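Local coordinates for sensor protein kinase WalK (Staphylococcus aureus, PDB 4YWZ), which probably senses an extracellular signal through this receptor domain and, as a histidine kinase, passes it on by phosphoryl transfer in the essential WalKR two-component system, at residues Ile46-Leu49 / Leu50-Ala54; Ala87-Ser90 / Ser91-Lys94; Lys139-Asp142 / Val143-Leu147. The protein carries 1 engineered substitution. All blocks are in the same frame, centred on the assembly; numbering follows the deposited sequence.

Contact 1. Residues Ile46-Leu49 / Leu50-Ala54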
loop_
_atom_site.group_PDB
_atom_site.type_symbol
_atom_site.label_atom_id
_atom_site.label_comp_id
_atom_site.label_asym_id
_atom_site.label_seq_id
_atom_site.Cartn_x
_atom_site.Cartn_y
_atom_site.Cartn_z
ATOM N N ILE A 46 11.776 21.398 -8.277
ATOM C CA ILE A 46 10.476 20.878 -7.798
ATOM C C ILE A 46 10.058 19.665 -8.656
ATOM O O ILE A 46 9.575 18.642 -8.127
ATOM C CB ILE A 46 9.397 21.975 -7.795
ATOM C CG1 ILE A 46 9.694 22.996 -6.698
ATOM C CG2 ILE A 46 7.993 21.457 -7.553
ATOM C CD1 ILE A 46 8.850 24.242 -6.804
ATOM N N GLN A 47 10.289 19.776 -9.947
ATOM C CA GLN A 47 9.815 18.729 -10.876
ATOM C C GLN A 47 10.394 17.371 -10.581
ATOM O O GLN A 47 9.655 16.366 -10.555
ATOM C CB GLN A 47 10.097 19.131 -12.318
ATOM C CG GLN A 47 9.675 18.058 -13.318
ATOM C CD GLN A 47 8.171 18.058 -13.502
ATOM O OE1 GLN A 47 7.602 19.050 -13.938
ATOM N NE2 GLN A 47 7.518 16.954 -13.144
ATOM N N ASN A 48 11.701 17.277 -10.302
ATOM C CA ASN A 48 12.280 15.997 -10.004
ATOM C C ASN A 48 11.722 15.424 -8.727
ATOM O O ASN A 48 11.483 14.211 -8.646
ATOM C CB ASN A 48 13.814 16.165 -9.855
ATOM C CG ASN A 48 14.487 14.933 -9.350
ATOM O OD1 ASN A 48 14.581 13.929 -10.078
ATOM N ND2 ASN A 48 14.902 14.951 -8.049
ATOM N N LEU A 49 11.506 16.272 -7.688
ATOM C CA LEU A 49 10.998 15.718 -6.470
ATOM C C LEU A 49 9.593 15.148 -6.750
ATOM O O LEU A 49 9.226 14.100 -6.203
ATOM C CB LEU A 49 10.966 16.805 -5.379
ATOM C CG LEU A 49 12.363 17.030 -4.734
ATOM C CD1 LEU A 49 12.212 18.397 -4.012
ATOM C CD2 LEU A 49 12.746 15.951 -3.825
ATOM N N LEU A 50 8.781 15.928 -7.453
ATOM C CA LEU A 50 7.441 15.520 -7.704
ATOM C C LEU A 50 7.436 14.179 -8.388
ATOM O O LEU A 50 6.733 13.251 -7.986
ATOM C CB LEU A 50 6.706 16.469 -8.604
ATOM C CG LEU A 50 5.845 17.557 -8.017
ATOM C CD1 LEU A 50 6.037 18.090 -6.600
ATOM C CD2 LEU A 50 5.400 18.592 -9.053
ATOM N N SER A 51 8.243 14.100 -9.387
ATOM C CA SER A 51 8.329 12.825 -10.178
ATOM C C SER A 51 8.810 11.604 -9.422
ATOM O O SER A 51 8.238 10.490 -9.652
ATOM C CB SER A 51 9.216 13.090 -11.393
ATOM O OG SER A 51 8.448 13.876 -12.302
ATOM N N GLU A 52 9.789 11.756 -8.518
ATOM C CA GLU A 52 10.260 10.656 -7.671
ATOM C C GLU A 52 9.148 10.134 -6.833
ATOM O O GLU A 52 8.941 8.936 -6.683
ATOM C CB GLU A 52 11.347 11.119 -6.745
ATOM C CG GLU A 52 12.676 11.361 -7.428
ATOM C CD GLU A 52 13.719 12.003 -6.514
ATOM O OE1 GLU A 52 13.434 12.327 -5.340
ATOM O OE2 GLU A 52 14.871 12.116 -6.978
ATOM N N TYR A 53 8.408 11.043 -6.182
ATOM C CA TYR A 53 7.330 10.656 -5.362
ATOM C C TYR A 53 6.139 9.959 -6.087
ATOM O O TYR A 53 5.472 9.054 -5.463
ATOM C CB TYR A 53 6.867 11.858 -4.458
ATOM C CG TYR A 53 7.795 12.091 -3.279
ATOM C CD1 TYR A 53 7.431 11.715 -2.025
ATOM C CD2 TYR A 53 8.997 12.698 -3.435
ATOM C CE1 TYR A 53 8.286 11.869 -0.926
ATOM C CE2 TYR A 53 9.851 12.841 -2.357
ATOM C CZ TYR A 53 9.448 12.478 -1.126
ATOM O OH TYR A 53 10.294 12.684 -0.057
ATOM N N ALA A 54 5.874 10.425 -7.295
ATOM C CA ALA A 54 4.706 9.960 -8.031
ATOM C C ALA A 54 4.971 8.572 -8.591
ATOM O O ALA A 54 4.034 7.918 -9.043
ATOM C CB ALA A 54 4.301 10.906 -9.149
HETATM O O HOH W 1 15.412 11.278 -9.414
#
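Glu-52 reaches back one helical turn to Asn-48. Its CB sits over two backbone carbonyls, 3.6 Å from Asn-48 O and 3.7 Å from Leu-49 O. CG lies closer to Asn-48 O, at 3.3 Å. From there the chain runs on extended (chi2 172°), which lays the carboxylate beside the Asn-48 amide. OE1 lies 4.0 Å from the methyl CD2 of Leu-49. Glu-52 OE2 accepts a weak, bent bond from Asn-48 ND2 at 3.0 Å. The amide and carboxylate planes stand 79° apart, so the two groups do not lie flat together. A water 2.6 Å from Glu-52 OE2 also lies within bonding distance of Asn-48 OD1, but it has more acceptors around it than protons, so the bridge is not certain.

The inner face is apolar. Ile-46 and Leu-50 lie side by side and point the same way, with Ile-46 CG2 4.0 Å from Leu-50 CD1. They pack on Phe-64 of strand 59-66. The Tyr-53 ring turns its edge to Leu-49 O, with CD2 3.1 Å away, and also touches helix 7-37. On another side Gln-47 NE2 bonds to Thr-74 O. Four main-chain i to i+4 bonds join 46-49 to 50-54. The arrangement is that of an amphipathic alpha helix, packed against both the long N-terminal helix and the sheet of a Cache-type sensor domain.

Contact 2. Residues Ala87-Ser90 / Ser91-Lys94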
loop_
_atom_site.group_PDB
_atom_site.type_symbol
_atom_site.label_atom_id
_atom_site.label_comp_id
_atom_site.label_asym_id
_atom_site.label_seq_id
_atom_site.Cartn_x
_atom_site.Cartn_y
_atom_site.Cartn_z
ATOM N N ALA A 87 -5.550 26.794 -11.248
ATOM C CA ALA A 87 -6.107 25.504 -10.796
ATOM C C ALA A 87 -7.617 25.560 -10.678
ATOM O O ALA A 87 -8.268 24.531 -10.930
ATOM C CB ALA A 87 -5.520 25.134 -9.452
ATOM N N ASN A 88 -8.155 26.736 -10.326
ATOM C CA ASN A 88 -9.601 26.887 -10.164
ATOM C C ASN A 88 -10.264 25.756 -9.329
ATOM O O ASN A 88 -11.241 25.111 -9.722
ATOM C CB ASN A 88 -10.237 27.035 -11.541
ATOM C CG ASN A 88 -10.039 28.466 -12.103
ATOM O OD1 ASN A 88 -9.696 29.391 -11.369
ATOM N ND2 ASN A 88 -10.088 28.581 -13.374
ATOM N N ASP A 89 -9.642 25.553 -8.168
ATOM C CA ASP A 89 -9.947 24.410 -7.290
ATOM C C ASP A 89 -10.122 24.945 -5.881
ATOM O O ASP A 89 -9.193 25.505 -5.284
ATOM C CB ASP A 89 -8.872 23.378 -7.421
ATOM C CG ASP A 89 -9.089 22.162 -6.587
ATOM O OD1 ASP A 89 -9.362 22.251 -5.364
ATOM O OD2 ASP A 89 -8.966 21.031 -7.185
ATOM N N SER A 90 -11.343 24.765 -5.353
ATOM C CA SER A 90 -11.665 25.285 -4.034
ATOM C C SER A 90 -10.888 24.615 -2.871
ATOM O O SER A 90 -10.602 25.247 -1.871
ATOM C CB SER A 90 -13.174 24.994 -3.721
ATOM O OG SER A 90 -13.828 25.971 -4.483
ATOM N N SER A 91 -10.568 23.341 -3.062
ATOM C CA SER A 91 -9.827 22.630 -2.002
ATOM C C SER A 91 -8.397 23.127 -1.941
ATOM O O SER A 91 -7.807 23.324 -0.880
ATOM C CB SER A 91 -9.878 21.090 -2.191
ATOM O OG SER A 91 -9.137 20.613 -3.309
ATOM N N VAL A 92 -7.848 23.449 -3.095
ATOM C CA VAL A 92 -6.485 24.031 -3.187
ATOM C C VAL A 92 -6.501 25.424 -2.519
ATOM O O VAL A 92 -5.615 25.775 -1.736
ATOM C CB VAL A 92 -5.984 24.130 -4.619
ATOM C CG1 VAL A 92 -4.712 24.981 -4.811
ATOM C CG2 VAL A 92 -5.772 22.729 -5.200
ATOM N N GLN A 93 -7.508 26.236 -2.866
ATOM C CA GLN A 93 -7.684 27.589 -2.263
ATOM C C GLN A 93 -7.745 27.488 -0.748
ATOM O O GLN A 93 -7.119 28.343 -0.073
ATOM C CB GLN A 93 -8.933 28.275 -2.828
ATOM C CG GLN A 93 -8.875 28.601 -4.309
ATOM C CD GLN A 93 -10.205 28.938 -5.101
ATOM O OE1 GLN A 93 -11.283 28.509 -4.785
ATOM N NE2 GLN A 93 -10.038 29.618 -6.196
ATOM N N LYS A 94 -8.497 26.495 -0.239
ATOM C CA LYS A 94 -8.646 26.291 1.182
ATOM C C LYS A 94 -7.246 26.030 1.823
ATOM O O LYS A 94 -6.833 26.615 2.814
ATOM C CB LYS A 94 -9.697 25.323 1.562
ATOM C CG LYS A 94 -9.871 25.109 3.017
ATOM C CD LYS A 94 -10.995 24.107 3.289
ATOM C CE LYS A 94 -11.306 24.075 4.748
ATOM N NZ LYS A 94 -11.953 22.827 5.200
#
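Asp-89 OD1 takes the hydroxyl of Ser-91 and the backbone N-H of Val-92 at the start of helix 90-98. The Ser-91 OG bond is short, 2.6 Å, and arrives on the syn side, near the carboxylate plane. The Val-92 N bond is 3.0 Å long and fairly straight. It comes from above that plane, 41° out of it. Ser-91 N adds a weak, strongly bent third bond at 2.8 Å. Asp-89 is therefore the N-cap residue. Its CG stands anti to the backbone N (chi1 -179°), and this turns OD1 in over the first turn of the helix. Ser-91 carries its OG between its own backbone N and carbonyl carbon (chi1 70°), which points it at Asp-89 OD1. The same hydroxyl is also hydrogen-bonded to Asn-121 ND2.

The main chain then takes over. Gln-93 N bonds to Asp-89 O, and Lys-94 N to Ser-90 O. The Gln-93 side chain runs extended alongside Asp-89 O and Ser-90. Its CG lies 3.3 Å from Asp-89 O, and its OE1 comes within 3.3 Å of Ser-90 CA. Its NE2 bonds to Gln-69 OE1, outside the two segments.

Packing completes the contact. Val-92 CG2 lies 3.6 Å from Asp-89 CG, the two side chains crossing at about a right angle. Both residues rest on Tyr-135 of strand 129-138, which joins the helix start to the sheet.

One carboxylate oxygen thus serves the Val-92 N-H and the Ser-91 hydroxyl, with the Ser-91 N-H a weak third. The helix dipole and these donors would be expected to stabilise the negative charge of Asp-89, and the charge in turn to steady the first turn.

Contact 3. Residues Lys139-Asp142 / Val143-Leu147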
loop_
_atom_site.group_PDB
_atom_site.type_symbol
_atom_site.label_atom_id
_atom_site.label_comp_id
_atom_site.label_asym_id
_atom_site.label_seq_id
_atom_site.Cartn_x
_atom_site.Cartn_y
_atom_site.Cartn_z
ATOM N N LYS A 139 -4.769 6.588 -5.784
ATOM C CA LYS A 139 -5.598 5.487 -6.321
ATOM C C LYS A 139 -6.266 4.673 -5.241
ATOM O O LYS A 139 -6.119 3.415 -5.116
ATOM C CB LYS A 139 -4.706 4.631 -7.188
ATOM C CG LYS A 139 -4.096 5.293 -8.399
ATOM C CD LYS A 139 -3.194 4.371 -9.149
ATOM C CE LYS A 139 -2.578 5.113 -10.300
ATOM N NZ LYS A 139 -1.685 4.310 -11.207
ATOM N N ILE A 140 -7.109 5.309 -4.449
ATOM C CA ILE A 140 -7.818 4.647 -3.367
ATOM C C ILE A 140 -8.795 3.524 -3.865
ATOM O O ILE A 140 -9.173 2.676 -3.043
ATOM C CB ILE A 140 -8.549 5.644 -2.458
ATOM C CG1 ILE A 140 -8.748 5.100 -1.074
ATOM C CG2 ILE A 140 -9.829 6.165 -3.087
ATOM C CD1 ILE A 140 -9.016 6.152 -0.053
ATOM N N ASN A 141 -9.143 3.583 -5.160
ATOM C CA ASN A 141 -10.058 2.572 -5.714
ATOM C C ASN A 141 -9.387 1.247 -5.673
ATOM O O ASN A 141 -10.106 0.223 -5.617
ATOM C CB ASN A 141 -10.516 2.847 -7.117
ATOM C CG ASN A 141 -11.899 2.325 -7.322
ATOM O OD1 ASN A 141 -12.682 2.340 -6.401
ATOM N ND2 ASN A 141 -12.104 1.686 -8.452
ATOM N N ASP A 142 -8.050 1.174 -5.568
ATOM C CA ASP A 142 -7.442 -0.116 -5.413
ATOM C C ASP A 142 -7.855 -0.803 -4.110
ATOM O O ASP A 142 -7.949 -2.052 -4.113
ATOM C CB ASP A 142 -5.905 -0.020 -5.531
ATOM C CG ASP A 142 -5.343 0.252 -7.001
ATOM O OD1 ASP A 142 -5.991 -0.073 -8.047
ATOM O OD2 ASP A 142 -4.137 0.644 -7.000
ATOM N N VAL A 143 -8.107 -0.058 -2.991
ATOM C CA VAL A 143 -8.624 -0.557 -1.721
ATOM C C VAL A 143 -10.057 -1.093 -1.915
ATOM O O VAL A 143 -10.358 -2.225 -1.599
ATOM C CB VAL A 143 -8.574 0.473 -0.591
ATOM C CG1 VAL A 143 -9.095 -0.186 0.625
ATOM C CG2 VAL A 143 -7.087 0.993 -0.475
ATOM N N TYR A 144 -10.933 -0.253 -2.479
ATOM C CA TYR A 144 -12.310 -0.684 -2.736
ATOM C C TYR A 144 -12.399 -1.883 -3.619
ATOM O O TYR A 144 -13.192 -2.816 -3.343
ATOM C CB TYR A 144 -13.094 0.526 -3.271
ATOM C CG TYR A 144 -13.313 1.670 -2.285
ATOM C CD1 TYR A 144 -14.223 1.579 -1.212
ATOM C CD2 TYR A 144 -12.671 2.832 -2.443
ATOM C CE1 TYR A 144 -14.409 2.685 -0.378
ATOM C CE2 TYR A 144 -12.882 3.937 -1.594
ATOM C CZ TYR A 144 -13.742 3.847 -0.603
ATOM O OH TYR A 144 -13.888 4.935 0.208
ATOM N N ASN A 145 -11.564 -1.937 -4.637
ATOM C CA ASN A 145 -11.528 -3.074 -5.579
ATOM C C ASN A 145 -11.126 -4.358 -4.850
ATOM O O ASN A 145 -11.704 -5.410 -5.025
ATOM C CB ASN A 145 -10.626 -2.876 -6.760
ATOM C CG ASN A 145 -11.188 -1.907 -7.838
ATOM O OD1 ASN A 145 -12.395 -1.726 -7.947
ATOM N ND2 ASN A 145 -10.301 -1.272 -8.535
ATOM N N GLN A 146 -10.115 -4.241 -3.997
ATOM C CA GLN A 146 -9.664 -5.453 -3.262
ATOM C C GLN A 146 -10.732 -5.896 -2.261
ATOM O O GLN A 146 -10.937 -7.095 -2.097
ATOM C CB GLN A 146 -8.312 -5.190 -2.682
ATOM C CG GLN A 146 -7.821 -6.445 -1.938
ATOM C CD GLN A 146 -7.674 -7.742 -2.754
ATOM O OE1 GLN A 146 -7.780 -7.772 -4.002
ATOM N NE2 GLN A 146 -7.408 -8.861 -1.988
ATOM N N LEU A 147 -11.396 -4.978 -1.590
ATOM C CA LEU A 147 -12.449 -5.319 -0.623
ATOM C C LEU A 147 -13.566 -6.054 -1.358
ATOM O O LEU A 147 -14.139 -7.041 -0.888
ATOM C CB LEU A 147 -12.947 -4.065 0.067
ATOM C CG LEU A 147 -12.052 -3.445 1.121
ATOM C CD1 LEU A 147 -12.539 -2.095 1.550
ATOM C CD2 LEU A 147 -12.145 -4.382 2.314
HETATM O O HOH W 2 -7.766 -1.466 -9.036
#
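The first turn of the C-terminal helix 141-149 is built here, where the chain leaves strand 129-138. Ile-140 O receives two backbone N-H groups. Val-143 N is the nearer, at 2.9 Å, and meets the oxygen from above the carbonyl plane. Tyr-144 N makes only a weak bond at 3.5 Å. Beyond this, Asn-145 N bonds to Asn-141 O at 2.8 Å, nearly in line with the carbonyl.

Ile-140 CG2 touches Tyr-144 CE2 at 4.1 Å. Beside it, Asn-141 OD1 lies 3.6 Å from Tyr-144 CB, with the amide and ring planes 42° apart. Arg-116 of strand 114-126 makes a cation-pi contact with the same ring. Val-143 and Ile-140 pack on Phe-15 of helix 7-37. On the outer side one water joins Asp-142 to Asn-145. It donates to Asp-142 OD1 at 2.5 Å and accepts from Asn-145 ND2 at 2.6 Å, both unusually short.

The chemistry divides by side. Apolar groups face the long helix and the sheet. On the exposed side a water, at short distances, links acid and amide, as would be expected to suit a surface exposed to solvent.

How the contacts relate
From the N terminus, the long helix 7-37 comes first. Contact 1 follows in helix 46-54, contact 2 at the start of helix 90-98, and contact 3 at the start of helix 141-149. The three lie in series, each within one unbroken run of chain. None nests in or crosses another, and none closes a loop between distant parts of the chain. Contacts 1 and 2 have centres 21 Å apart, on opposite sides of the chain's centre. Contacts 1 and 3 both touch helix 7-37 as well as the sheet; contact 2 packs on strands 129-138 and 102-109. Between subunits, Glu-52 O of contact 1 bonds to Gln-146 NE2 of contact 3 in the second copy.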